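Hypothetical protein ylbA (Escherichia coli, PDB 1RC6) catalyses the manganese-dependent, stereospecific hydrolysis of (S)-ureidoglycine to (S)-ureidoglycolate and ammonia in allantoin degradation. Local coordinates at residues H202-Y213 with A246-D254; V165-K173 with N180-P188. One frame throughout, in Å; residues are numbered along the deposited sequence.

From the N terminus, contact 2 comes first: the chain runs through 165-173, turns over six residues and returns as 180-188, closing a beta hairpin. Contact 1 follows in series, bringing 246-254 back against 202-213 after a longer excursion of 32 residues, so the two loops neither nest nor cross. They meet in space all the same, because strand 247-254 lies between strands 202-208 and 179-186 in one antiparallel sheet; probable hydrogen bonds from Tyr251 N to His182 O and from Asn180 N to Lys253 O sew them together. Strand 166-169 forms one outer edge of the sheet, while 210-213 already belongs to the second sheet of the C-terminal cupin domain.

Contact 1: residues H202-Y213 with A246-D254; sequences HGAYILSGQGVY and AFSYIYSKD
Two bonds grip Ser208 OG: it donates to Ala246 O at 2.7 Å, nearly along the C=O axis, and accepts from Ser248 OG at 3.0 Å. A chi1 of 74° places this hydroxyl between the backbone N and the carbonyl carbon, where both bonds can reach it; serine suits because a small hydroxyl can donate one hydrogen bond and accept another. Ser248 O receives Ser208 N at 3.0 Å and, weakly, Leu207 N, so two residues face one: a classic beta bulge. Beyond it Gly209, at positive phi, turns the chain close past Phe247, and Gly211 lays its CA over the Phe247 ring, 3.9 Å from the centroid; a bare CA fits where a side chain would meet the ring. Tyr213 comes from the direction opposite to Tyr249 in an offset edge-to-face pair (planes at 77°), doubtful in detail because the Tyr213 ring is poorly ordered. Ile206 CD1 packs on Tyr249 CB at 3.5 Å. At the far end His202 ND1 donates to Ser252 O at 2.9 Å, almost straight (170°) and in the imidazole plane, while Tyr251 turns an edge toward the ring face in an offset edge-to-face pair. With ND1 engaged and the ring's rotation fixed, NE2 is the nitrogen left for a metal, consistent with His202 being a manganese ligand, as inferred from relatives, with Lys253, a probable substrate-binding residue, next to it; Tyr249, another, lies further along the same strand.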
loop_
_atom_site.group_PDB
_atom_site.type_symbol
_atom_site.label_atom_id
_atom_site.label_comp_id
_atom_site.label_asym_id
_atom_site.label_seq_id
_atom_site.Cartn_x
_atom_site.Cartn_y
_atom_site.Cartn_z
ATOM N N HIS A 202 6.872 -5.348 5.510
ATOM C CA HIS A 202 5.534 -5.317 4.956
ATOM C C HIS A 202 4.924 -3.978 5.315
ATOM O O HIS A 202 5.238 -3.406 6.356
ATOM C CB HIS A 202 4.664 -6.446 5.531
ATOM C CG HIS A 202 5.016 -7.804 5.014
ATOM N ND1 HIS A 202 5.121 -8.084 3.668
ATOM C CD2 HIS A 202 5.291 -8.962 5.660
ATOM C CE1 HIS A 202 5.448 -9.355 3.506
ATOM N NE2 HIS A 202 5.555 -9.910 4.699
ATOM N N GLY A 203 4.072 -3.473 4.436
ATOM C CA GLY A 203 3.398 -2.220 4.689
ATOM C C GLY A 203 1.949 -2.525 4.382
ATOM O O GLY A 203 1.611 -2.789 3.237
ATOM N N ALA A 204 1.080 -2.521 5.382
ATOM C CA ALA A 204 -0.304 -2.836 5.100
ATOM C C ALA A 204 -1.241 -1.708 5.451
ATOM O O ALA A 204 -1.076 -1.031 6.468
ATOM C CB ALA A 204 -0.708 -4.086 5.838
ATOM N N TYR A 205 -2.216 -1.501 4.579
ATOM C CA TYR A 205 -3.239 -0.491 4.772
ATOM C C TYR A 205 -4.544 -1.269 4.782
ATOM O O TYR A 205 -4.858 -1.974 3.821
ATOM C CB TYR A 205 -3.264 0.504 3.620
ATOM C CG TYR A 205 -4.358 1.535 3.753
ATOM C CD1 TYR A 205 -4.240 2.593 4.660
ATOM C CD2 TYR A 205 -5.518 1.458 2.980
ATOM C CE1 TYR A 205 -5.251 3.550 4.791
ATOM C CE2 TYR A 205 -6.534 2.410 3.103
ATOM C CZ TYR A 205 -6.393 3.452 4.009
ATOM O OH TYR A 205 -7.394 4.399 4.128
ATOM N N ILE A 206 -5.295 -1.155 5.873
ATOM C CA ILE A 206 -6.560 -1.862 6.000
ATOM C C ILE A 206 -7.598 -1.230 5.098
ATOM O O ILE A 206 -8.048 -0.110 5.344
ATOM C CB ILE A 206 -7.063 -1.808 7.425
ATOM C CG1 ILE A 206 -5.953 -2.275 8.365
ATOM C CG2 ILE A 206 -8.308 -2.669 7.563
ATOM C CD1 ILE A 206 -5.484 -3.684 8.105
ATOM N N LEU A 207 -7.974 -1.963 4.056
ATOM C CA LEU A 207 -8.943 -1.491 3.072
ATOM C C LEU A 207 -10.390 -1.477 3.534
ATOM O O LEU A 207 -11.160 -0.586 3.168
ATOM C CB LEU A 207 -8.841 -2.331 1.806
ATOM C CG LEU A 207 -7.584 -2.084 0.990
ATOM C CD1 LEU A 207 -7.538 -3.056 -0.168
ATOM C CD2 LEU A 207 -7.590 -0.647 0.494
ATOM N N SER A 208 -10.768 -2.470 4.326
ATOM C CA SER A 208 -12.139 -2.530 4.794
ATOM C C SER A 208 -12.316 -3.520 5.921
ATOM O O SER A 208 -11.427 -4.313 6.226
ATOM C CB SER A 208 -13.072 -2.924 3.647
ATOM O OG SER A 208 -12.926 -4.302 3.336
ATOM N N GLY A 209 -13.493 -3.462 6.528
ATOM C CA GLY A 209 -13.808 -4.362 7.608
ATOM C C GLY A 209 -13.158 -3.967 8.907
ATOM O O GLY A 209 -12.801 -2.816 9.122
ATOM N N GLN A 210 -12.998 -4.951 9.774
ATOM C CA GLN A 210 -12.413 -4.738 11.075
ATOM C C GLN A 210 -11.903 -6.078 11.552
ATOM O O GLN A 210 -12.544 -7.103 11.343
ATOM C CB GLN A 210 -13.483 -4.210 12.022
ATOM C CG GLN A 210 -13.117 -4.282 13.484
ATOM C CD GLN A 210 -14.229 -3.767 14.372
ATOM O OE1 GLN A 210 -15.377 -4.198 14.252
ATOM N NE2 GLN A 210 -13.898 -2.844 15.271
ATOM N N GLY A 211 -10.745 -6.077 12.188
ATOM C CA GLY A 211 -10.204 -7.326 12.671
ATOM C C GLY A 211 -9.282 -7.077 13.834
ATOM O O GLY A 211 -9.256 -5.984 14.387
ATOM N N VAL A 212 -8.532 -8.099 14.215
ATOM C CA VAL A 212 -7.590 -7.972 15.308
ATOM C C VAL A 212 -6.253 -8.553 14.874
ATOM O O VAL A 212 -6.173 -9.665 14.343
ATOM C CB VAL A 212 -8.094 -8.698 16.566
ATOM C CG1 VAL A 212 -7.073 -8.575 17.684
ATOM C CG2 VAL A 212 -9.417 -8.095 17.002
ATOM N N TYR A 213 -5.203 -7.775 15.097
ATOM C CA TYR A 213 -3.859 -8.179 14.727
ATOM C C TYR A 213 -3.053 -8.508 15.962
ATOM O O TYR A 213 -3.359 -8.045 17.055
ATOM C CB TYR A 213 -3.159 -7.050 13.969
ATOM C CG TYR A 213 -2.826 -7.375 12.535
ATOM C CD1 TYR A 213 -3.831 -7.665 11.609
ATOM C CD2 TYR A 213 -1.503 -7.381 12.099
ATOM C CE1 TYR A 213 -3.524 -7.954 10.282
ATOM C CE2 TYR A 213 -1.186 -7.668 10.776
ATOM C CZ TYR A 213 -2.198 -7.954 9.874
ATOM O OH TYR A 213 -1.876 -8.242 8.569
ATOM N N ALA A 246 -16.348 -7.341 5.387
ATOM C CA ALA A 246 -15.240 -8.224 5.035
ATOM C C ALA A 246 -13.881 -7.577 5.333
ATOM O O ALA A 246 -13.539 -6.532 4.771
ATOM C CB ALA A 246 -15.326 -8.603 3.562
ATOM N N PHE A 247 -13.109 -8.217 6.208
ATOM C CA PHE A 247 -11.788 -7.727 6.614
ATOM C C PHE A 247 -10.728 -7.890 5.514
ATOM O O PHE A 247 -10.227 -8.990 5.286
ATOM C CB PHE A 247 -11.357 -8.470 7.889
ATOM C CG PHE A 247 -10.042 -8.019 8.452
ATOM C CD1 PHE A 247 -9.806 -6.671 8.729
ATOM C CD2 PHE A 247 -9.040 -8.943 8.733
ATOM C CE1 PHE A 247 -8.580 -6.247 9.285
ATOM C CE2 PHE A 247 -7.811 -8.533 9.287
ATOM C CZ PHE A 247 -7.581 -7.185 9.562
ATOM N N SER A 248 -10.390 -6.802 4.826
ATOM C CA SER A 248 -9.383 -6.876 3.771
ATOM C C SER A 248 -8.354 -5.752 3.815
ATOM O O SER A 248 -8.685 -4.598 4.093
ATOM C CB SER A 248 -10.043 -6.872 2.391
ATOM O OG SER A 248 -10.507 -5.580 2.049
ATOM N N TYR A 249 -7.104 -6.097 3.526
ATOM C CA TYR A 249 -6.036 -5.110 3.504
ATOM C C TYR A 249 -5.032 -5.360 2.384
ATOM O O TYR A 249 -4.812 -6.497 1.967
ATOM C CB TYR A 249 -5.306 -5.069 4.846
ATOM C CG TYR A 249 -4.584 -6.336 5.223
ATOM C CD1 TYR A 249 -5.228 -7.350 5.936
ATOM C CD2 TYR A 249 -3.235 -6.503 4.915
ATOM C CE1 TYR A 249 -4.533 -8.506 6.345
ATOM C CE2 TYR A 249 -2.532 -7.650 5.310
ATOM C CZ TYR A 249 -3.187 -8.640 6.025
ATOM O OH TYR A 249 -2.480 -9.752 6.410
ATOM N N ILE A 250 -4.427 -4.280 1.898
ATOM C CA ILE A 250 -3.445 -4.362 0.833
ATOM C C ILE A 250 -2.076 -4.227 1.468
ATOM O O ILE A 250 -1.922 -3.512 2.450
ATOM C CB ILE A 250 -3.665 -3.237 -0.191
ATOM C CG1 ILE A 250 -2.678 -3.384 -1.350
ATOM C CG2 ILE A 250 -3.544 -1.869 0.497
ATOM C CD1 ILE A 250 -3.012 -2.504 -2.527
ATOM N N TYR A 251 -1.082 -4.916 0.921
ATOM C CA TYR A 251 0.250 -4.835 1.491
ATOM C C TYR A 251 1.373 -5.170 0.529
ATOM O O TYR A 251 1.235 -6.033 -0.338
ATOM C CB TYR A 251 0.357 -5.744 2.719
ATOM C CG TYR A 251 0.448 -7.220 2.406
ATOM C CD1 TYR A 251 -0.708 -7.997 2.232
ATOM C CD2 TYR A 251 1.691 -7.849 2.299
ATOM C CE1 TYR A 251 -0.623 -9.369 1.963
ATOM C CE2 TYR A 251 1.786 -9.224 2.027
ATOM C CZ TYR A 251 0.626 -9.972 1.862
ATOM O OH TYR A 251 0.732 -11.316 1.580
ATOM N N SER A 252 2.496 -4.492 0.719
ATOM C CA SER A 252 3.673 -4.675 -0.103
ATOM C C SER A 252 4.560 -5.796 0.412
ATOM O O SER A 252 4.377 -6.292 1.513
ATOM C CB SER A 252 4.462 -3.377 -0.164
ATOM O OG SER A 252 4.700 -2.868 1.133
ATOM N N LYS A 253 5.536 -6.178 -0.401
ATOM C CA LYS A 253 6.448 -7.259 -0.077
ATOM C C LYS A 253 7.549 -7.290 -1.125
ATOM O O LYS A 253 7.267 -7.412 -2.306
ATOM C CB LYS A 253 5.668 -8.576 -0.108
ATOM C CG LYS A 253 6.490 -9.816 -0.406
ATOM C CD LYS A 253 5.602 -10.962 -0.904
ATOM C CE LYS A 253 6.371 -12.284 -1.038
ATOM N NZ LYS A 253 6.832 -12.841 0.278
ATOM N N ASP A 254 8.799 -7.160 -0.705
ATOM C CA ASP A 254 9.923 -7.227 -1.642
ATOM C C ASP A 254 10.198 -8.719 -1.870
ATOM O O ASP A 254 9.935 -9.545 -0.990
ATOM C CB ASP A 254 11.169 -6.563 -1.053
ATOM C CG ASP A 254 11.627 -7.223 0.230
ATOM O OD1 ASP A 254 10.947 -7.063 1.264
ATOM O OD2 ASP A 254 12.659 -7.913 0.205
#

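Contact 2: residues V165-K173 with N180-P188; sequences VILLDFLPK and NMHILSFAP
The Phe170 ring meets strand 180-186 with its edge: Met181 O lies near the ring plane, 3.2 Å from CD2, and Ile183 CG1 sits at the same rim, 3.5 Å from CE2. Tyr108, from the N-terminal half of the chain, makes an edge-to-face pair with this ring. The imidazole of His182 has Leu168 O near its plane, at the edge, and also meets the ring of Tyr251 on the neighbouring strand; Leu167 CD1 packs on His182 CB at 4.0 Å. Phe170 and His182 belong to the two arms of an antiparallel beta hairpin that adds strand 166-169 to the edge of the cupin sheet. Its backbone bonds are uneven: Phe170 N to Met181 O is firm at 3.0 Å, and Ser185 N binds Ile166 O at 3.2 Å, whereas the return bond from Ile166 N and both bonds between Leu168 and Ile183 are weak. On the face with Ile166 and Ser185, Leu168 and Ile183 cross at an angle, CB to CB 4.1 Å, branched aliphatic chains that pack against each other on that face. On the other face Val165 CG2 lies alongside Phe186, 4.1 Å from CE2. Lys173, its chain bent at three torsions, curls back to Asp169, where NZ and OD2 form a long salt bridge of 3.5 Å.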
loop_
_atom_site.group_PDB
_atom_site.type_symbol
_atom_site.label_atom_id
_atom_site.label_comp_id
_atom_site.label_asym_id
_atom_site.label_seq_id
_atom_site.Cartn_x
_atom_site.Cartn_y
_atom_site.Cartn_z
ATOM N N VAL A 165 -11.263 -16.472 3.002
ATOM C CA VAL A 165 -9.897 -16.098 2.653
ATOM C C VAL A 165 -9.708 -16.019 1.137
ATOM O O VAL A 165 -10.218 -16.844 0.386
ATOM C CB VAL A 165 -8.863 -17.105 3.225
ATOM C CG1 VAL A 165 -7.455 -16.641 2.923
ATOM C CG2 VAL A 165 -9.050 -17.243 4.715
ATOM N N ILE A 166 -8.974 -15.008 0.698
ATOM C CA ILE A 166 -8.706 -14.808 -0.714
ATOM C C ILE A 166 -7.403 -14.024 -0.841
ATOM O O ILE A 166 -7.282 -12.922 -0.302
ATOM C CB ILE A 166 -9.814 -13.975 -1.395
ATOM C CG1 ILE A 166 -11.152 -14.715 -1.369
ATOM C CG2 ILE A 166 -9.407 -13.658 -2.825
ATOM C CD1 ILE A 166 -12.290 -13.919 -2.010
ATOM N N LEU A 167 -6.427 -14.589 -1.539
ATOM C CA LEU A 167 -5.171 -13.886 -1.737
ATOM C C LEU A 167 -5.166 -13.324 -3.147
ATOM O O LEU A 167 -5.663 -13.966 -4.070
ATOM C CB LEU A 167 -3.980 -14.827 -1.593
ATOM C CG LEU A 167 -2.672 -14.121 -1.963
ATOM C CD1 LEU A 167 -2.471 -12.934 -1.026
ATOM C CD2 LEU A 167 -1.494 -15.072 -1.878
ATOM N N LEU A 168 -4.640 -12.115 -3.307
ATOM C CA LEU A 168 -4.525 -11.521 -4.628
ATOM C C LEU A 168 -3.073 -11.130 -4.878
ATOM O O LEU A 168 -2.403 -10.599 -3.987
ATOM C CB LEU A 168 -5.406 -10.284 -4.761
ATOM C CG LEU A 168 -6.888 -10.445 -4.442
ATOM C CD1 LEU A 168 -7.656 -9.259 -5.025
ATOM C CD2 LEU A 168 -7.416 -11.754 -5.033
ATOM N N ASP A 169 -2.585 -11.426 -6.078
ATOM C CA ASP A 169 -1.230 -11.063 -6.457
ATOM C C ASP A 169 -1.371 -10.019 -7.560
ATOM O O ASP A 169 -1.926 -10.289 -8.625
ATOM C CB ASP A 169 -0.457 -12.276 -6.964
ATOM C CG ASP A 169 -0.295 -13.344 -5.908
ATOM O OD1 ASP A 169 -0.621 -13.061 -4.733
ATOM O OD2 ASP A 169 0.163 -14.462 -6.253
ATOM N N PHE A 170 -0.870 -8.819 -7.289
ATOM C CA PHE A 170 -0.970 -7.708 -8.219
ATOM C C PHE A 170 0.039 -7.671 -9.340
ATOM O O PHE A 170 -0.249 -7.146 -10.404
ATOM C CB PHE A 170 -0.859 -6.402 -7.448
ATOM C CG PHE A 170 -2.142 -5.939 -6.862
ATOM C CD1 PHE A 170 -2.964 -5.080 -7.564
ATOM C CD2 PHE A 170 -2.534 -6.360 -5.598
ATOM C CE1 PHE A 170 -4.168 -4.643 -7.015
ATOM C CE2 PHE A 170 -3.740 -5.928 -5.042
ATOM C CZ PHE A 170 -4.557 -5.068 -5.754
ATOM N N LEU A 171 1.221 -8.218 -9.103
ATOM C CA LEU A 171 2.283 -8.162 -10.090
ATOM C C LEU A 171 2.793 -9.507 -10.550
ATOM O O LEU A 171 2.542 -10.524 -9.928
ATOM C CB LEU A 171 3.450 -7.343 -9.513
ATOM C CG LEU A 171 3.475 -5.813 -9.665
ATOM C CD1 LEU A 171 2.071 -5.227 -9.693
ATOM C CD2 LEU A 171 4.298 -5.216 -8.541
ATOM N N PRO A 172 3.519 -9.529 -11.672
ATOM C CA PRO A 172 4.063 -10.789 -12.190
ATOM C C PRO A 172 5.097 -11.329 -11.195
ATOM O O PRO A 172 5.731 -10.554 -10.488
ATOM C CB PRO A 172 4.703 -10.366 -13.521
ATOM C CG PRO A 172 3.895 -9.187 -13.935
ATOM C CD PRO A 172 3.711 -8.434 -12.642
ATOM N N LYS A 173 5.274 -12.644 -11.154
ATOM C CA LYS A 173 6.233 -13.268 -10.243
ATOM C C LYS A 173 7.649 -13.340 -10.814
ATOM O O LYS A 173 8.591 -13.618 -10.088
ATOM C CB LYS A 173 5.771 -14.683 -9.898
ATOM C CG LYS A 173 4.287 -14.790 -9.603
ATOM C CD LYS A 173 3.926 -14.186 -8.261
ATOM C CE LYS A 173 3.932 -15.249 -7.179
ATOM N NZ LYS A 173 2.869 -16.275 -7.403
ATOM N N ASN A 180 6.147 -7.077 -4.942
ATOM C CA ASN A 180 4.789 -7.447 -5.282
ATOM C C ASN A 180 3.838 -6.829 -4.271
ATOM O O ASN A 180 4.232 -6.534 -3.151
ATOM C CB ASN A 180 4.638 -8.961 -5.306
ATOM C CG ASN A 180 3.549 -9.423 -6.269
ATOM O OD1 ASN A 180 3.556 -10.564 -6.731
ATOM N ND2 ASN A 180 2.607 -8.543 -6.568
ATOM N N MET A 181 2.600 -6.594 -4.690
ATOM C CA MET A 181 1.580 -6.027 -3.820
ATOM C C MET A 181 0.499 -7.096 -3.690
ATOM O O MET A 181 0.180 -7.784 -4.660
ATOM C CB MET A 181 0.972 -4.754 -4.433
ATOM C CG MET A 181 1.904 -3.548 -4.569
ATOM S SD MET A 181 2.403 -2.748 -3.009
ATOM C CE MET A 181 0.962 -3.010 -2.025
ATOM N N HIS A 182 -0.054 -7.255 -2.497
ATOM C CA HIS A 182 -1.093 -8.257 -2.305
ATOM C C HIS A 182 -2.264 -7.685 -1.524
ATOM O O HIS A 182 -2.124 -6.699 -0.810
ATOM C CB HIS A 182 -0.558 -9.470 -1.529
ATOM C CG HIS A 182 0.621 -10.131 -2.159
ATOM N ND1 HIS A 182 1.911 -9.699 -1.953
ATOM C CD2 HIS A 182 0.708 -11.197 -2.986
ATOM C CE1 HIS A 182 2.746 -10.473 -2.626
ATOM N NE2 HIS A 182 2.039 -11.391 -3.261
ATOM N N ILE A 183 -3.419 -8.317 -1.670
ATOM C CA ILE A 183 -4.609 -7.925 -0.941
ATOM C C ILE A 183 -5.144 -9.201 -0.303
ATOM O O ILE A 183 -5.306 -10.207 -0.988
ATOM C CB ILE A 183 -5.703 -7.352 -1.861
ATOM C CG1 ILE A 183 -5.496 -5.851 -2.067
ATOM C CG2 ILE A 183 -7.076 -7.626 -1.250
ATOM C CD1 ILE A 183 -6.560 -5.187 -2.951
ATOM N N LEU A 184 -5.389 -9.167 1.002
ATOM C CA LEU A 184 -5.937 -10.318 1.717
ATOM C C LEU A 184 -7.351 -9.966 2.163
ATOM O O LEU A 184 -7.586 -8.867 2.674
ATOM C CB LEU A 184 -5.078 -10.668 2.935
ATOM C CG LEU A 184 -4.162 -11.886 2.769
ATOM C CD1 LEU A 184 -3.244 -12.030 3.969
ATOM C CD2 LEU A 184 -5.015 -13.131 2.600
ATOM N N SER A 185 -8.293 -10.883 1.961
ATOM C CA SER A 185 -9.677 -10.636 2.344
ATOM C C SER A 185 -10.182 -11.758 3.243
ATOM O O SER A 185 -9.804 -12.913 3.064
ATOM C CB SER A 185 -10.551 -10.525 1.089
ATOM O OG SER A 185 -11.755 -9.811 1.342
ATOM N N PHE A 186 -11.013 -11.405 4.225
ATOM C CA PHE A 186 -11.594 -12.376 5.159
ATOM C C PHE A 186 -13.087 -12.135 5.315
ATOM O O PHE A 186 -13.502 -11.131 5.903
ATOM C CB PHE A 186 -10.962 -12.275 6.547
ATOM C CG PHE A 186 -9.530 -12.687 6.597
ATOM C CD1 PHE A 186 -8.534 -11.865 6.079
ATOM C CD2 PHE A 186 -9.163 -13.886 7.193
ATOM C CE1 PHE A 186 -7.177 -12.234 6.157
ATOM C CE2 PHE A 186 -7.818 -14.265 7.278
ATOM C CZ PHE A 186 -6.822 -13.438 6.760
ATOM N N ALA A 187 -13.892 -13.053 4.789
ATOM C CA ALA A 187 -15.340 -12.938 4.891
ATOM C C ALA A 187 -15.699 -13.037 6.369
ATOM O O ALA A 187 -14.964 -13.636 7.155
ATOM C CB ALA A 187 -16.012 -14.050 4.106
ATOM N N PRO A 188 -16.834 -12.444 6.769
ATOM C CA PRO A 188 -17.271 -12.475 8.170
ATOM C C PRO A 188 -17.213 -13.848 8.854
ATOM O O PRO A 188 -16.418 -14.060 9.772
ATOM C CB PRO A 188 -18.690 -11.914 8.092
ATOM C CG PRO A 188 -18.575 -10.907 6.988
ATOM C CD PRO A 188 -17.777 -11.666 5.943
#